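Local coordinates for MaoC domain protein dehydratase (Chloroflexus aurantiacus, PDB 4E3E), which catalyses the reversible dehydration of beta-methylmalyl-CoA to mesaconyl-CoA, a step of the glyoxylate assimilation cycle that regenerates acetyl-CoA, at residues A[25-30]-A[99-105]; A[67-71]-A[223-227]. All coordinates share one frame; numbering follows the deposited sequence.

Contact 1: A[25-30]-A[99-105]; sequences PRTITE and VYPGDTL
P25 sets its CA-H against the carbonyl O of L105, and the next residue closes an antiparallel hydrogen-bonded pair with that leucine: R26 N bonds L105 O (2.9 Å) and L105 N bonds R26 O. The guanidinium of R26 leads away from the partner strand: NH1 reaches T27 O and forms a salt bridge with D32. On the other face, T27 and T104 form a non-hydrogen-bonded pair with their CA atoms 4.0 Å apart. Both hydroxyls lie beside their own backbone N (chi1 -59° and -55°), which turns them toward each other, OG1 to OG1 at 2.7 Å. T50 N of the second subunit also bonds T27 OG1, so the subunit interface lies against this face. I28 continues the pairing past the strand: its N bonds D103 O at 2.8 Å, and its O receives G102 N at 2.6 Å. Its side chain drops to the L105 face, where CD1 packs on L105 CD1 at 3.6 Å, with V99 CG1 slightly farther off. T29 is the N-cap of helix 30-40, its OG1 making a weak hydrogen bond to G31 N. E30, bent at chi2 (-77°), lays its carboxylate carbon over P101 CG at 3.8 Å while OE2 pairs with R60. Opposite I28, residues Y100 to D103 make a type II beta turn, with D103 OD2 gripping Y100 N. The whole is an antiparallel pairing at a strand outermost within this chain, in the hotdog fold of MaoC-like hydratases; Y100 adjoins V98, and V99 meets I63, both substrate-binding positions by similarity.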
loop_
_atom_site.group_PDB
_atom_site.type_symbol
_atom_site.label_atom_id
_atom_site.label_comp_id
_atom_site.label_asym_id
_atom_site.label_seq_id
_atom_site.Cartn_x
_atom_site.Cartn_y
_atom_site.Cartn_z
ATOM N N PRO A 25 -1.342 -11.533 17.643
ATOM C CA PRO A 25 -0.819 -12.510 16.717
ATOM C C PRO A 25 -1.253 -12.159 15.308
ATOM O O PRO A 25 -2.288 -11.612 15.099
ATOM C CB PRO A 25 -1.459 -13.797 17.172
ATOM C CG PRO A 25 -2.639 -13.404 17.907
ATOM C CD PRO A 25 -2.369 -12.079 18.511
ATOM N N ARG A 26 -0.386 -12.409 14.352
ATOM C CA ARG A 26 -0.561 -11.878 13.043
ATOM C C ARG A 26 -0.458 -12.871 11.919
ATOM O O ARG A 26 0.585 -13.383 11.679
ATOM C CB ARG A 26 0.513 -10.826 12.859
ATOM C CG ARG A 26 0.558 -10.224 11.491
ATOM C CD ARG A 26 -0.512 -9.187 11.335
ATOM N NE ARG A 26 -0.064 -8.070 10.549
ATOM C CZ ARG A 26 0.112 -8.115 9.252
ATOM N NH1 ARG A 26 -0.156 -9.214 8.608
ATOM N NH2 ARG A 26 0.536 -7.065 8.620
ATOM N N THR A 27 -1.538 -13.060 11.187
ATOM C CA THR A 27 -1.537 -13.873 9.970
ATOM C C THR A 27 -0.904 -13.057 8.854
ATOM O O THR A 27 -1.303 -11.911 8.606
ATOM C CB THR A 27 -2.956 -14.299 9.567
ATOM O OG1 THR A 27 -3.529 -15.055 10.630
ATOM C CG2 THR A 27 -2.944 -15.149 8.294
ATOM N N ILE A 28 0.094 -13.642 8.196
ATOM C CA ILE A 28 0.809 -12.952 7.134
ATOM C C ILE A 28 0.276 -13.410 5.784
ATOM O O ILE A 28 0.170 -14.628 5.514
ATOM C CB ILE A 28 2.334 -13.141 7.260
ATOM C CG1 ILE A 28 2.818 -12.615 8.620
ATOM C CG2 ILE A 28 3.061 -12.403 6.140
ATOM C CD1 ILE A 28 4.289 -12.891 8.893
ATOM N N THR A 29 -0.113 -12.446 4.953
ATOM C CA THR A 29 -0.790 -12.794 3.692
ATOM C C THR A 29 -0.067 -12.252 2.472
ATOM O O THR A 29 0.899 -11.477 2.588
ATOM C CB THR A 29 -2.211 -12.218 3.644
ATOM O OG1 THR A 29 -2.126 -10.793 3.514
ATOM C CG2 THR A 29 -2.974 -12.543 4.915
ATOM N N GLU A 30 -0.596 -12.603 1.301
ATOM C CA GLU A 30 -0.083 -12.092 0.035
ATOM C C GLU A 30 -0.223 -10.597 -0.019
ATOM O O GLU A 30 0.543 -9.937 -0.720
ATOM C CB GLU A 30 -0.786 -12.747 -1.166
ATOM C CG GLU A 30 -0.509 -14.243 -1.332
ATOM C CD GLU A 30 0.866 -14.562 -1.943
ATOM O OE1 GLU A 30 1.824 -13.743 -1.823
ATOM O OE2 GLU A 30 0.996 -15.656 -2.550
ATOM N N VAL A 99 8.512 -19.214 6.740
ATOM C CA VAL A 99 7.186 -18.602 6.869
ATOM C C VAL A 99 6.575 -18.439 5.471
ATOM O O VAL A 99 7.236 -17.926 4.561
ATOM C CB VAL A 99 7.306 -17.219 7.557
ATOM C CG1 VAL A 99 5.932 -16.589 7.765
ATOM C CG2 VAL A 99 8.005 -17.372 8.911
ATOM N N TYR A 100 5.332 -18.888 5.303
ATOM C CA TYR A 100 4.596 -18.773 4.052
ATOM C C TYR A 100 3.345 -17.904 4.250
ATOM O O TYR A 100 2.851 -17.793 5.385
ATOM C CB TYR A 100 4.158 -20.169 3.590
ATOM C CG TYR A 100 5.291 -21.091 3.171
ATOM C CD1 TYR A 100 6.040 -20.834 2.016
ATOM C CD2 TYR A 100 5.597 -22.236 3.914
ATOM C CE1 TYR A 100 7.066 -21.681 1.622
ATOM C CE2 TYR A 100 6.622 -23.096 3.527
ATOM C CZ TYR A 100 7.351 -22.814 2.379
ATOM O OH TYR A 100 8.371 -23.643 1.984
ATOM N N PRO A 101 2.810 -17.298 3.159
ATOM C CA PRO A 101 1.493 -16.644 3.259
ATOM C C PRO A 101 0.485 -17.582 3.897
ATOM O O PRO A 101 0.447 -18.775 3.537
ATOM C CB PRO A 101 1.103 -16.411 1.783
ATOM C CG PRO A 101 2.425 -16.288 1.059
ATOM C CD PRO A 101 3.377 -17.209 1.787
ATOM N N GLY A 102 -0.315 -17.061 4.830
ATOM C CA GLY A 102 -1.299 -17.879 5.536
ATOM C C GLY A 102 -0.850 -18.304 6.922
ATOM O O GLY A 102 -1.671 -18.713 7.739
ATOM N N ASP A 103 0.455 -18.224 7.190
ATOM C CA ASP A 103 0.993 -18.555 8.518
ATOM C C ASP A 103 0.696 -17.445 9.503
ATOM O O ASP A 103 0.589 -16.279 9.111
ATOM C CB ASP A 103 2.511 -18.800 8.466
ATOM C CG ASP A 103 2.876 -20.117 7.781
ATOM O OD1 ASP A 103 1.965 -20.945 7.542
ATOM O OD2 ASP A 103 4.078 -20.321 7.486
ATOM N N THR A 104 0.586 -17.812 10.778
ATOM C CA THR A 104 0.318 -16.853 11.842
ATOM C C THR A 104 1.421 -16.844 12.899
ATOM O O THR A 104 1.758 -17.881 13.475
ATOM C CB THR A 104 -1.043 -17.142 12.491
ATOM O OG1 THR A 104 -2.042 -17.145 11.461
ATOM C CG2 THR A 104 -1.395 -16.086 13.566
ATOM N N LEU A 105 1.953 -15.653 13.168
ATOM C CA LEU A 105 3.056 -15.495 14.109
ATOM C C LEU A 105 2.591 -14.885 15.427
ATOM O O LEU A 105 1.790 -13.940 15.452
ATOM C CB LEU A 105 4.181 -14.640 13.498
ATOM C CG LEU A 105 4.755 -15.049 12.126
ATOM C CD1 LEU A 105 5.998 -14.237 11.802
ATOM C CD2 LEU A 105 5.057 -16.549 12.017
#

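Contact 2: A[67-71]-A[223-227]; sequences LVFHI and RLYQN
H70 lays its CB squarely over the ring of Y225, 3.3 Å from the ring centroid and only 3° off the normal, a CH-pi contact centred on the face. With H70 CG anti to its own carbonyl carbon (chi1 -58°), the imidazole runs on beside the tyrosine and points the same way, so that CD2 comes 3.4 Å from Y225 OH. The two rings meet obliquely, their planes at 41°. L67 addresses the same phenol differently: its CG is anti to the backbone N, and CD1 arrives at the ring edge, in plane, 3.8 Å from Y225 CE1. That methyl also meets L224 CD2, the two leucines crossing at about a right angle. I71 adds CG1 at 4.1 Å from Y225 CD1. Beyond the ring, one water donates to H70 O and accepts from N227 ND2 (3.2 Å), linking the two segments, which share no direct hydrogen bond. The polar ends look elsewhere: Y225 OH bonds Y40, while H70 NE2 bonds S255 and ND1 bonds Y249, which would hold the rotation of the imidazole. Losing the phenol of Y225 to an alanine is likely to uncover H70 CB, open a gap beside L67 and deprive Y40 of its hydroxyl partner. The contact is buried, joining helix 65-80 to the Schellman-motif end of helix 215-224, with Y36 of helix 30-40 touching both L67 and Y225 and strand 138-149 packing on V68 and F69.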
loop_
_atom_site.group_PDB
_atom_site.type_symbol
_atom_site.label_atom_id
_atom_site.label_comp_id
_atom_site.label_asym_id
_atom_site.label_seq_id
_atom_site.Cartn_x
_atom_site.Cartn_y
_atom_site.Cartn_z
ATOM N N LEU A 67 10.736 -9.146 6.552
ATOM C CA LEU A 67 9.309 -8.936 6.841
ATOM C C LEU A 67 8.912 -9.735 8.101
ATOM O O LEU A 67 8.251 -9.189 9.002
ATOM C CB LEU A 67 8.417 -9.286 5.638
ATOM C CG LEU A 67 6.886 -9.158 5.785
ATOM C CD1 LEU A 67 6.460 -7.786 6.332
ATOM C CD2 LEU A 67 6.202 -9.460 4.442
ATOM N N VAL A 68 9.330 -11.006 8.161
ATOM C CA VAL A 68 9.194 -11.813 9.378
ATOM C C VAL A 68 9.811 -11.096 10.594
ATOM O O VAL A 68 9.177 -10.977 11.658
ATOM C CB VAL A 68 9.835 -13.211 9.230
ATOM C CG1 VAL A 68 9.846 -13.947 10.577
ATOM C CG2 VAL A 68 9.093 -14.048 8.184
ATOM N N PHE A 69 11.043 -10.623 10.439
ATOM C CA PHE A 69 11.717 -9.915 11.529
ATOM C C PHE A 69 10.939 -8.697 12.059
ATOM O O PHE A 69 10.715 -8.597 13.281
ATOM C CB PHE A 69 13.150 -9.567 11.142
ATOM C CG PHE A 69 13.878 -8.766 12.175
ATOM C CD1 PHE A 69 14.531 -9.394 13.236
ATOM C CD2 PHE A 69 13.904 -7.387 12.093
ATOM C CE1 PHE A 69 15.206 -8.652 14.189
ATOM C CE2 PHE A 69 14.581 -6.638 13.049
ATOM C CZ PHE A 69 15.225 -7.273 14.102
ATOM N N HIS A 70 10.529 -7.787 11.166
ATOM C CA HIS A 70 9.807 -6.572 11.578
ATOM C C HIS A 70 8.475 -6.839 12.236
ATOM O O HIS A 70 8.067 -6.139 13.151
ATOM C CB HIS A 70 9.627 -5.617 10.405
ATOM C CG HIS A 70 10.924 -5.188 9.773
ATOM N ND1 HIS A 70 12.010 -4.864 10.508
ATOM C CD2 HIS A 70 11.294 -5.047 8.438
ATOM C CE1 HIS A 70 13.023 -4.523 9.685
ATOM N NE2 HIS A 70 12.585 -4.635 8.419
ATOM N N ILE A 71 7.792 -7.878 11.787
ATOM C CA ILE A 71 6.537 -8.270 12.415
ATOM C C ILE A 71 6.747 -8.815 13.839
ATOM O O ILE A 71 6.054 -8.383 14.768
ATOM C CB ILE A 71 5.730 -9.222 11.510
ATOM C CG1 ILE A 71 5.182 -8.413 10.312
ATOM C CG2 ILE A 71 4.581 -9.877 12.291
ATOM C CD1 ILE A 71 4.583 -9.250 9.215
ATOM N N ARG A 223 3.225 0.698 10.338
ATOM C CA ARG A 223 1.850 0.214 10.600
ATOM C C ARG A 223 1.640 -1.210 10.123
ATOM O O ARG A 223 0.894 -1.989 10.757
ATOM C CB ARG A 223 0.800 1.145 9.979
ATOM C CG ARG A 223 0.586 2.429 10.780
ATOM C CD ARG A 223 -0.176 3.471 9.975
ATOM N NE ARG A 223 -0.720 4.500 10.844
ATOM C CZ ARG A 223 -0.945 5.764 10.497
ATOM N NH1 ARG A 223 -0.668 6.195 9.266
ATOM N NH2 ARG A 223 -1.449 6.604 11.398
ATOM N N LEU A 224 2.288 -1.567 9.014
ATOM C CA LEU A 224 2.201 -2.944 8.503
ATOM C C LEU A 224 2.731 -3.900 9.578
ATOM O O LEU A 224 2.209 -5.011 9.760
ATOM C CB LEU A 224 2.988 -3.101 7.193
ATOM C CG LEU A 224 2.992 -4.500 6.555
ATOM C CD1 LEU A 224 1.600 -4.872 6.052
ATOM C CD2 LEU A 224 4.006 -4.596 5.424
ATOM N N TYR A 225 3.758 -3.436 10.297
ATOM C CA TYR A 225 4.390 -4.209 11.365
ATOM C C TYR A 225 3.603 -4.126 12.677
ATOM O O TYR A 225 3.947 -4.822 13.649
ATOM C CB TYR A 225 5.852 -3.751 11.589
ATOM C CG TYR A 225 6.659 -3.673 10.297
ATOM C CD1 TYR A 225 6.478 -4.629 9.268
ATOM C CD2 TYR A 225 7.589 -2.664 10.108
ATOM C CE1 TYR A 225 7.194 -4.546 8.078
ATOM C CE2 TYR A 225 8.328 -2.573 8.931
ATOM C CZ TYR A 225 8.122 -3.504 7.929
ATOM O OH TYR A 225 8.842 -3.400 6.785
ATOM N N GLN A 226 2.553 -3.292 12.698
ATOM C CA GLN A 226 1.772 -3.023 13.927
ATOM C C GLN A 226 2.742 -2.612 15.068
ATOM O O GLN A 226 2.638 -3.027 16.228
ATOM C CB GLN A 226 0.852 -4.212 14.243
ATOM C CG GLN A 226 -0.313 -4.323 13.240
ATOM C CD GLN A 226 -0.956 -5.692 13.285
ATOM O OE1 GLN A 226 -0.255 -6.694 13.252
ATOM N NE2 GLN A 226 -2.293 -5.743 13.398
ATOM N N ASN A 227 3.716 -1.803 14.672
ATOM C CA ASN A 227 4.739 -1.249 15.556
ATOM C C ASN A 227 4.215 0.126 15.948
ATOM O O ASN A 227 3.898 0.940 15.088
ATOM C CB ASN A 227 6.086 -1.185 14.799
ATOM C CG ASN A 227 7.192 -0.408 15.542
ATOM O OD1 ASN A 227 6.933 0.475 16.351
ATOM N ND2 ASN A 227 8.447 -0.749 15.242
HETATM O O HOH W 1 8.704 -3.543 13.618
#

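In the fold
Contact 2 lies in the interior, its touching residues all buried, whereas contact 1 is farther from the chain centre and only partly buried. Their chemistry follows: 25-30 with 99-105 is held mainly by backbone hydrogen bonds at an outermost strand of the sheet within this chain, while 67-71 with 223-227 relies on packing of helix 65-80 against the end of helix 215-224 and the residue after it, helped by a water. The two touch directly. R26 NH2 probably bonds L224 O, joining contact 1 to the end of helix 215-224. I28 packs on I71 and V99 on V68, so helix 65-80 lies against the side of contact 1 that holds I28 and V99. Both also meet the second subunit, through T27 and Q226 respectively.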